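Local coordinates for CRISPR/cas2 protein (Pyrococcus horikoshii OT3, PDB 6K2E) that is a Cas2-family protein that probably works in CRISPR adaptation, the stage at which new spacers are acquired, and probably binds RNA, at residues A[4-9]-A[38-43]; A[29-34]-A[80-85]. All coordinates share one frame; numbering follows the deposited sequence.

Contact 1: residues A[4-9]-A[38-43]; sequences MYVIVV and GELSKA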
ATOM      1  N   MET A   4     -16.908   1.452   3.474  1.00 38.11           N
ATOM      2  CA  MET A   4     -15.722   0.636   3.265  1.00 43.09           C
ATOM      3  C   MET A   4     -14.505   1.371   3.803  1.00 32.74           C
ATOM      4  O   MET A   4     -14.548   2.575   4.058  1.00 32.23           O
ATOM      5  CB  MET A   4     -15.482   0.299   1.784  1.00 43.23           C
ATOM      6  CG  MET A   4     -16.347  -0.824   1.215  1.00 49.56           C
ATOM      7  SD  MET A   4     -17.831  -0.214   0.447  1.00 69.74           S
ATOM      8  CE  MET A   4     -17.103   1.093  -0.546  1.00 47.95           C
ATOM      9  N   TYR A   5     -13.432   0.621   4.031  1.00 28.68           N
ATOM     10  CA  TYR A   5     -12.122   1.201   4.306  1.00 28.28           C
ATOM     11  C   TYR A   5     -11.201   0.978   3.109  1.00 25.67           C
ATOM     12  O   TYR A   5     -11.209  -0.102   2.515  1.00 25.42           O
ATOM     13  CB  TYR A   5     -11.512   0.596   5.578  1.00 26.20           C
ATOM     14  CG  TYR A   5     -10.426   1.445   6.184  1.00 26.09           C
ATOM     15  CD1 TYR A   5      -9.077   1.249   5.857  1.00 26.45           C
ATOM     16  CD2 TYR A   5     -10.739   2.453   7.067  1.00 24.90           C
ATOM     17  CE1 TYR A   5      -8.083   2.051   6.410  1.00 23.33           C
ATOM     18  CE2 TYR A   5      -9.749   3.246   7.632  1.00 23.89           C
ATOM     19  CZ  TYR A   5      -8.439   3.050   7.295  1.00 22.95           C
ATOM     20  OH  TYR A   5      -7.498   3.859   7.867  1.00 23.59           O
ATOM     21  N   VAL A   6     -10.382   1.981   2.767  1.00 23.52           N
ATOM     22  CA  VAL A   6      -9.489   1.844   1.618  1.00 25.42           C
ATOM     23  C   VAL A   6      -8.051   2.170   2.001  1.00 23.31           C
ATOM     24  O   VAL A   6      -7.796   2.976   2.896  1.00 23.19           O
ATOM     25  CB  VAL A   6      -9.912   2.710   0.408  1.00 22.76           C
ATOM     26  CG1 VAL A   6     -11.147   2.135  -0.252  1.00 20.13           C
ATOM     27  CG2 VAL A   6     -10.136   4.132   0.820  1.00 28.16           C
ATOM     28  N   ILE A   7      -7.107   1.522   1.311  1.00 22.18           N
ATOM     29  CA  ILE A   7      -5.684   1.861   1.354  1.00 21.25           C
ATOM     30  C   ILE A   7      -5.254   2.100  -0.082  1.00 18.74           C
ATOM     31  O   ILE A   7      -5.466   1.240  -0.942  1.00 21.14           O
ATOM     32  CB  ILE A   7      -4.808   0.758   1.978  1.00 21.35           C
ATOM     33  CG1 ILE A   7      -5.190   0.459   3.411  1.00 20.58           C
ATOM     34  CG2 ILE A   7      -3.337   1.163   1.973  1.00 17.55           C
ATOM     35  CD1 ILE A   7      -4.433  -0.753   3.944  1.00 22.69           C
ATOM     36  N   VAL A   8      -4.718   3.284  -0.354  1.00 18.02           N
ATOM     37  CA  VAL A   8      -4.380   3.731  -1.705  1.00 18.62           C
ATOM     38  C   VAL A   8      -2.875   3.929  -1.804  1.00 18.94           C
ATOM     39  O   VAL A   8      -2.291   4.688  -1.022  1.00 16.32           O
ATOM     40  CB  VAL A   8      -5.125   5.018  -2.093  1.00 21.10           C
ATOM     41  CG1 VAL A   8      -4.528   5.626  -3.332  1.00 17.71           C
ATOM     42  CG2 VAL A   8      -6.597   4.716  -2.311  1.00 23.36           C
ATOM     43  N   VAL A   9      -2.243   3.225  -2.741  1.00 17.71           N
ATOM     44  CA  VAL A   9      -0.836   3.424  -3.070  1.00 18.10           C
ATOM     45  C   VAL A   9      -0.766   3.868  -4.521  1.00 18.61           C
ATOM     46  O   VAL A   9      -1.249   3.151  -5.407  1.00 18.75           O
ATOM     47  CB  VAL A   9      -0.006   2.149  -2.857  1.00 15.19           C
ATOM     48  CG1 VAL A   9       1.437   2.492  -2.804  1.00 13.14           C
ATOM     49  CG2 VAL A   9      -0.428   1.409  -1.587  1.00 14.64           C
ATOM     50  N   GLY A  38      -8.296   5.532   4.755  1.00 21.89           N
ATOM     51  CA  GLY A  38      -9.425   6.053   5.503  1.00 22.19           C
ATOM     52  C   GLY A  38     -10.742   5.454   5.051  1.00 24.25           C
ATOM     53  O   GLY A  38     -10.825   4.709   4.077  1.00 24.58           O
ATOM     54  N   GLU A  39     -11.790   5.846   5.770  1.00 25.24           N
ATOM     55  CA  GLU A  39     -13.144   5.417   5.460  1.00 25.37           C
ATOM     56  C   GLU A  39     -13.713   6.214   4.296  1.00 25.98           C
ATOM     57  O   GLU A  39     -13.515   7.425   4.187  1.00 28.43           O
ATOM     58  CB  GLU A  39     -14.045   5.630   6.665  1.00 33.95           C
ATOM     59  CG  GLU A  39     -14.178   4.491   7.632  1.00 42.14           C
ATOM     60  CD  GLU A  39     -15.339   4.744   8.558  1.00 50.52           C
ATOM     61  OE1 GLU A  39     -15.119   4.921   9.775  1.00 42.94           O
ATOM     62  OE2 GLU A  39     -16.475   4.813   8.036  1.00 51.21           O
ATOM     63  N   LEU A  40     -14.460   5.536   3.450  1.00 25.29           N
ATOM     64  CA  LEU A  40     -15.117   6.171   2.328  1.00 25.83           C
ATOM     65  C   LEU A  40     -16.467   5.508   2.120  1.00 28.93           C
ATOM     66  O   LEU A  40     -16.597   4.292   2.251  1.00 29.23           O
ATOM     67  CB  LEU A  40     -14.291   6.051   1.053  1.00 29.18           C
ATOM     68  CG  LEU A  40     -13.157   7.030   0.833  1.00 32.55           C
ATOM     69  CD1 LEU A  40     -12.577   6.776  -0.561  1.00 31.08           C
ATOM     70  CD2 LEU A  40     -13.641   8.451   0.992  1.00 26.78           C
ATOM     71  N   SER A  41     -17.454   6.304   1.737  1.00 37.47           N
ATOM     72  CA  SER A  41     -18.702   5.727   1.289  1.00 36.26           C
ATOM     73  C   SER A  41     -18.521   5.223  -0.130  1.00 38.96           C
ATOM     74  O   SER A  41     -17.499   5.467  -0.777  1.00 44.27           O
ATOM     75  CB  SER A  41     -19.813   6.767   1.343  1.00 34.87           C
ATOM     76  OG  SER A  41     -19.811   7.529   0.147  1.00 34.29           O
ATOM     77  N   LYS A  42     -19.550   4.580  -0.663  1.00 43.47           N
ATOM     78  CA  LYS A  42     -19.396   3.975  -1.973  1.00 36.11           C
ATOM     79  C   LYS A  42     -19.523   5.013  -3.074  1.00 38.19           C
ATOM     80  O   LYS A  42     -18.826   4.920  -4.089  1.00 37.13           O
ATOM     81  CB  LYS A  42     -20.443   2.884  -2.149  1.00 38.09           C
ATOM     82  CG  LYS A  42     -20.106   1.849  -3.164  1.00 41.35           C
ATOM     83  CD  LYS A  42     -20.404   0.462  -2.659  1.00 49.64           C
ATOM     84  CE  LYS A  42     -21.763   0.306  -1.981  1.00 65.72           C
ATOM     85  NZ  LYS A  42     -21.757  -0.800  -0.959  1.00 66.69           N
ATOM     86  N   ALA A  43     -20.341   6.044  -2.858  1.00 38.79           N
ATOM     87  CA  ALA A  43     -20.395   7.157  -3.794  1.00 32.27           C
ATOM     88  C   ALA A  43     -19.109   7.951  -3.764  1.00 34.68           C
ATOM     89  O   ALA A  43     -18.655   8.433  -4.808  1.00 39.23           O
ATOM     90  CB  ALA A  43     -21.590   8.059  -3.478  1.00 28.37           C
TER
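Met4 and Leu40 form a hydrogen-bonded pair where two central antiparallel strands of the ferredoxin-like Cas2 fold lie side by side. Met4 N donates to Leu40 O over 3.1 Å, and Leu40 N returns a bond of 3.0 Å to Met4 O. Val6 and Gly38 repeat this pair of hydrogen bonds two residues along; between them Tyr5 and Glu39 make a non-hydrogen-bonded pair, CA to CA 4.5 Å.

On the Tyr5 side of the sheet the phenol lies across the partner strand. With CG anti to the backbone N (chi1 -160°), the ring rests one face on the backbone of Gly38, whose C lies 3.5 Å above the ring plane, offset toward the rim. Glycine suits this place because, at its backbone angles, a CB would be jammed against the carbonyl O of the preceding residue. Glu39 adds its methylene CG beside the ring, 4.0 Å from Tyr5 CD2.

On the opposite face Val6 CG2 meets Leu40 CD1 at 3.9 Å, the two side chains crossing at about a right angle. Branched aliphatic groups fit here because Leu45 and Leu48 of helix 42-55 pack against this face. Met4, bent at chi2 and chi3, crosses obliquely to Lys42, its methyl CE meeting Lys42 CD at 4.0 Å.

Further out, Tyr5 OH is hydrogen-bonded to Glu37 OE1, which fixes the far end of the ring. Ser41 occupies the N-cap position of helix 42-55, its OG accepting from Gln44 N.

Contact 2: residues A[29-34]-A[80-85]; sequences FWRQNS and DKSPVE
The guanidinium of Arg31 has the Phe29 ring on one face, while Ser82 approaches it obliquely from the other segment. Phe29 CE1 stands 3.9 Å above the guanidinium plane, over its centre, and the cation lies at the edge of the phenyl ring and in its plane, so the two groups meet edge to face. Ser82 OG is 3.6 Å from Arg31 NH1 and 3.4 Å from Arg31 O; a small hydroxyl can slip in beside both backbone and cation. The arginine chain bends at chi2 (61°) and chi3 (74°), which brings the guanidinium round to Phe29 CE1, with NE salt-bridged to Glu37 OE2 on strand 35-41. Asp80 OD1, 5.5 Å from Arg31 NH1, may add a mild electrostatic attraction.

That carboxylate has a nearer task: OD1 accepts from Ser82 N over 3.1 Å, on its anti side and with the N-H coming in from somewhat out of the carboxylate plane, closing an Asx turn that shapes the loop. The amide plane of Gln32 and the Asp80 carboxylate are turned 42° from each other.

Gln32 and Lys81 carry the apolar part of the contact. Their chains cross at about a right angle, with Gln32 CG 3.6 Å from Lys81 CD, so the lysine's methylenes cover the glutamine stem as its amine runs on toward Asn33. Were Gln32 cut back to an alanine, Lys81 CD would probably lose the CG it rests on and the lysine chain would be freer to turn.

Arg31 and Gln32 form a classic beta bulge against strand 35-41, at the end of strand 29-32, outermost within this chain. The loop following strand 73-78 lies against this bulge, and the second subunit packs beside it, with its Tyr65 touching Arg31 and its Leu63 touching Gln32.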
ATOM      1  N   PHE A  29      -6.844  10.151   4.525  1.00 25.92           N
ATOM      2  CA  PHE A  29      -5.824  10.530   5.493  1.00 29.58           C
ATOM      3  C   PHE A  29      -4.471  10.181   4.905  1.00 29.31           C
ATOM      4  O   PHE A  29      -4.231   9.041   4.504  1.00 32.70           O
ATOM      5  CB  PHE A  29      -6.083   9.808   6.829  1.00 27.99           C
ATOM      6  CG  PHE A  29      -4.890   9.728   7.764  1.00 45.60           C
ATOM      7  CD1 PHE A  29      -4.130   8.541   7.859  1.00 42.71           C
ATOM      8  CD2 PHE A  29      -4.561  10.799   8.607  1.00 49.11           C
ATOM      9  CE1 PHE A  29      -3.038   8.445   8.739  1.00 43.06           C
ATOM     10  CE2 PHE A  29      -3.465  10.711   9.497  1.00 50.82           C
ATOM     11  CZ  PHE A  29      -2.706   9.536   9.559  1.00 50.72           C
ATOM     12  N   TRP A  30      -3.597  11.162   4.834  1.00 33.12           N
ATOM     13  CA  TRP A  30      -2.237  10.926   4.370  1.00 28.75           C
ATOM     14  C   TRP A  30      -1.446  10.172   5.429  1.00 30.51           C
ATOM     15  O   TRP A  30      -1.184  10.705   6.514  1.00 34.41           O
ATOM     16  CB  TRP A  30      -1.580  12.256   4.042  1.00 31.14           C
ATOM     17  CG  TRP A  30      -0.288  12.113   3.419  1.00 29.52           C
ATOM     18  CD1 TRP A  30       0.157  11.056   2.694  1.00 29.45           C
ATOM     19  CD2 TRP A  30       0.758  13.055   3.449  1.00 37.98           C
ATOM     20  NE1 TRP A  30       1.422  11.275   2.262  1.00 27.22           N
ATOM     21  CE2 TRP A  30       1.821  12.506   2.712  1.00 40.83           C
ATOM     22  CE3 TRP A  30       0.907  14.326   4.021  1.00 41.41           C
ATOM     23  CZ2 TRP A  30       3.016  13.183   2.530  1.00 43.62           C
ATOM     24  CZ3 TRP A  30       2.113  15.000   3.836  1.00 35.81           C
ATOM     25  CH2 TRP A  30       3.143  14.426   3.100  1.00 38.79           C
ATOM     26  N   ARG A  31      -1.097   8.921   5.128  1.00 26.90           N
ATOM     27  CA  ARG A  31      -0.289   8.120   6.042  1.00 29.41           C
ATOM     28  C   ARG A  31       1.183   8.487   5.932  1.00 30.34           C
ATOM     29  O   ARG A  31       1.775   9.042   6.863  1.00 30.85           O
ATOM     30  CB  ARG A  31      -0.498   6.625   5.743  1.00 29.47           C
ATOM     31  CG  ARG A  31       0.473   5.642   6.396  1.00 22.54           C
ATOM     32  CD  ARG A  31       0.392   5.718   7.897  1.00 28.06           C
ATOM     33  NE  ARG A  31      -0.823   5.106   8.406  1.00 25.90           N
ATOM     34  CZ  ARG A  31      -1.187   5.139   9.678  1.00 26.32           C
ATOM     35  NH1 ARG A  31      -0.426   5.764  10.568  1.00 25.47           N
ATOM     36  NH2 ARG A  31      -2.305   4.538  10.056  1.00 28.46           N
ATOM     37  N   GLN A  32       1.770   8.205   4.777  1.00 28.35           N
ATOM     38  CA  GLN A  32       3.151   8.490   4.478  1.00 24.18           C
ATOM     39  C   GLN A  32       3.243   8.494   2.956  1.00 27.45           C
ATOM     40  O   GLN A  32       2.264   8.219   2.292  1.00 34.57           O
ATOM     41  CB  GLN A  32       4.040   7.422   5.125  1.00 33.25           C
ATOM     42  CG  GLN A  32       5.330   7.898   5.609  1.00 35.70           C
ATOM     43  CD  GLN A  32       5.986   6.926   6.531  1.00 33.47           C
ATOM     44  OE1 GLN A  32       7.058   6.412   6.228  1.00 43.85           O
ATOM     45  NE2 GLN A  32       5.340   6.650   7.673  1.00 30.45           N
ATOM     46  N   ASN A  33       4.486   8.491   2.474  1.00 26.44           N
ATOM     47  CA  ASN A  33       4.954   9.065   1.217  1.00 28.39           C
ATOM     48  C   ASN A  33       3.946   9.089   0.070  1.00 28.36           C
ATOM     49  O   ASN A  33       3.562  10.150  -0.442  1.00 26.69           O
ATOM     50  CB  ASN A  33       6.187   8.261   0.775  1.00 34.13           C
ATOM     51  CG  ASN A  33       7.134   7.943   1.934  1.00 34.84           C
ATOM     52  OD1 ASN A  33       6.992   6.912   2.593  1.00 39.80           O
ATOM     53  ND2 ASN A  33       8.095   8.828   2.191  1.00 38.26           N
ATOM     54  N   SER A  34       3.432   7.930  -0.274  1.00 29.31           N
ATOM     55  CA  SER A  34       2.474   7.860  -1.362  1.00 22.95           C
ATOM     56  C   SER A  34       1.319   6.926  -0.995  1.00 22.92           C
ATOM     57  O   SER A  34       0.634   6.388  -1.876  1.00 19.04           O
ATOM     58  CB  SER A  34       3.204   7.455  -2.643  1.00 18.87           C
ATOM     59  OG  SER A  34       2.385   6.694  -3.495  1.00 30.24           O
ATOM     60  N   ASP A  80       9.110   6.483  10.710  1.00 32.52           N
ATOM     61  CA  ASP A  80       7.681   6.736  10.866  1.00 33.00           C
ATOM     62  C   ASP A  80       7.457   8.239  10.889  1.00 34.40           C
ATOM     63  O   ASP A  80       7.738   8.895  11.892  1.00 39.00           O
ATOM     64  CB  ASP A  80       7.159   6.109  12.154  1.00 31.97           C
ATOM     65  CG  ASP A  80       5.674   5.829  12.112  1.00 37.44           C
ATOM     66  OD1 ASP A  80       4.940   6.557  11.414  1.00 42.00           O
ATOM     67  OD2 ASP A  80       5.231   4.875  12.790  1.00 36.28           O
ATOM     68  N   LYS A  81       6.947   8.777   9.783  1.00 41.82           N
ATOM     69  CA  LYS A  81       6.622  10.196   9.663  1.00 43.30           C
ATOM     70  C   LYS A  81       5.351  10.584  10.422  1.00 39.17           C
ATOM     71  O   LYS A  81       5.073  11.775  10.567  1.00 53.37           O
ATOM     72  CB  LYS A  81       6.560  10.589   8.192  1.00 39.42           C
ATOM     73  CG  LYS A  81       7.951  10.738   7.574  1.00 46.88           C
ATOM     74  CD  LYS A  81       8.110  10.062   6.206  1.00 50.42           C
ATOM     75  CE  LYS A  81       9.508  10.193   5.614  1.00 51.48           C
ATOM     76  NZ  LYS A  81       9.505  10.766   4.227  1.00 63.96           N
ATOM     77  N   SER A  82       4.548   9.620  10.850  1.00 44.28           N
ATOM     78  CA  SER A  82       3.291   9.904  11.541  1.00 49.28           C
ATOM     79  C   SER A  82       3.576  10.257  13.013  1.00 54.93           C
ATOM     80  O   SER A  82       4.312   9.534  13.685  1.00 51.88           O
ATOM     81  CB  SER A  82       2.358   8.692  11.468  1.00 49.71           C
ATOM     82  OG  SER A  82       1.667   8.646  10.221  1.00 48.88           O
ATOM     83  N   PRO A  83       2.970  11.345  13.515  1.00 60.52           N
ATOM     84  CA  PRO A  83       3.352  11.799  14.871  1.00 58.56           C
ATOM     85  C   PRO A  83       2.777  10.905  15.947  1.00 52.88           C
ATOM     86  O   PRO A  83       1.706  10.314  15.796  1.00 52.08           O
ATOM     87  CB  PRO A  83       2.748  13.213  14.946  1.00 60.18           C
ATOM     88  CG  PRO A  83       2.414  13.595  13.508  1.00 57.00           C
ATOM     89  CD  PRO A  83       2.113  12.303  12.817  1.00 54.48           C
ATOM     90  N   VAL A  84       3.508  10.828  17.059  1.00 52.82           N
ATOM     91  CA  VAL A  84       3.153   9.954  18.172  1.00 48.83           C
ATOM     92  C   VAL A  84       2.311  10.746  19.155  1.00 54.73           C
ATOM     93  O   VAL A  84       2.702  11.841  19.576  1.00 59.75           O
ATOM     94  CB  VAL A  84       4.418   9.397  18.854  1.00 49.65           C
ATOM     95  CG1 VAL A  84       4.120   8.846  20.259  1.00 45.34           C
ATOM     96  CG2 VAL A  84       5.060   8.330  17.985  1.00 46.29           C
ATOM     97  N   GLU A  85       1.182  10.177  19.560  1.00 50.14           N
ATOM     98  CA  GLU A  85       0.262  10.834  20.463  1.00 41.28           C
ATOM     99  C   GLU A  85       0.408  10.236  21.853  1.00 44.05           C
ATOM    100  O   GLU A  85       0.804   9.077  22.015  1.00 45.19           O
ATOM    101  CB  GLU A  85      -1.169  10.662  19.985  1.00 42.25           C
ATOM    102  CG  GLU A  85      -1.522  11.451  18.746  1.00 49.37           C
ATOM    103  CD  GLU A  85      -2.961  11.213  18.320  1.00 55.12           C
ATOM    104  OE1 GLU A  85      -3.412  11.851  17.345  1.00 53.71           O
ATOM    105  OE2 GLU A  85      -3.633  10.382  18.968  1.00 53.10           O
TER

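How the contacts relate
The centres of the two contacts lie about 17 Å apart, and both reach the same antiparallel sheet, ordered 29-32, 35-41, 3-11, 61-67. Contact 1 joins the two middle strands, whereas contact 2 brings the C-terminal loop against strand 29-32, outermost within this chain. Their segments alternate along the chain: 4-9, 29-34, 38-43, then 80-85. Strands 29-32 and 35-41 are consecutive, and Val9 CG1 meets Ser34 O at 4.1 Å where the contacts touch. Glu37 ties them more specifically, one carboxylate oxygen serving Tyr5 and the other Arg31. Ile7 and Val9 of 4-9, and Arg31 to Asn33 of 29-34, pack on the second subunit.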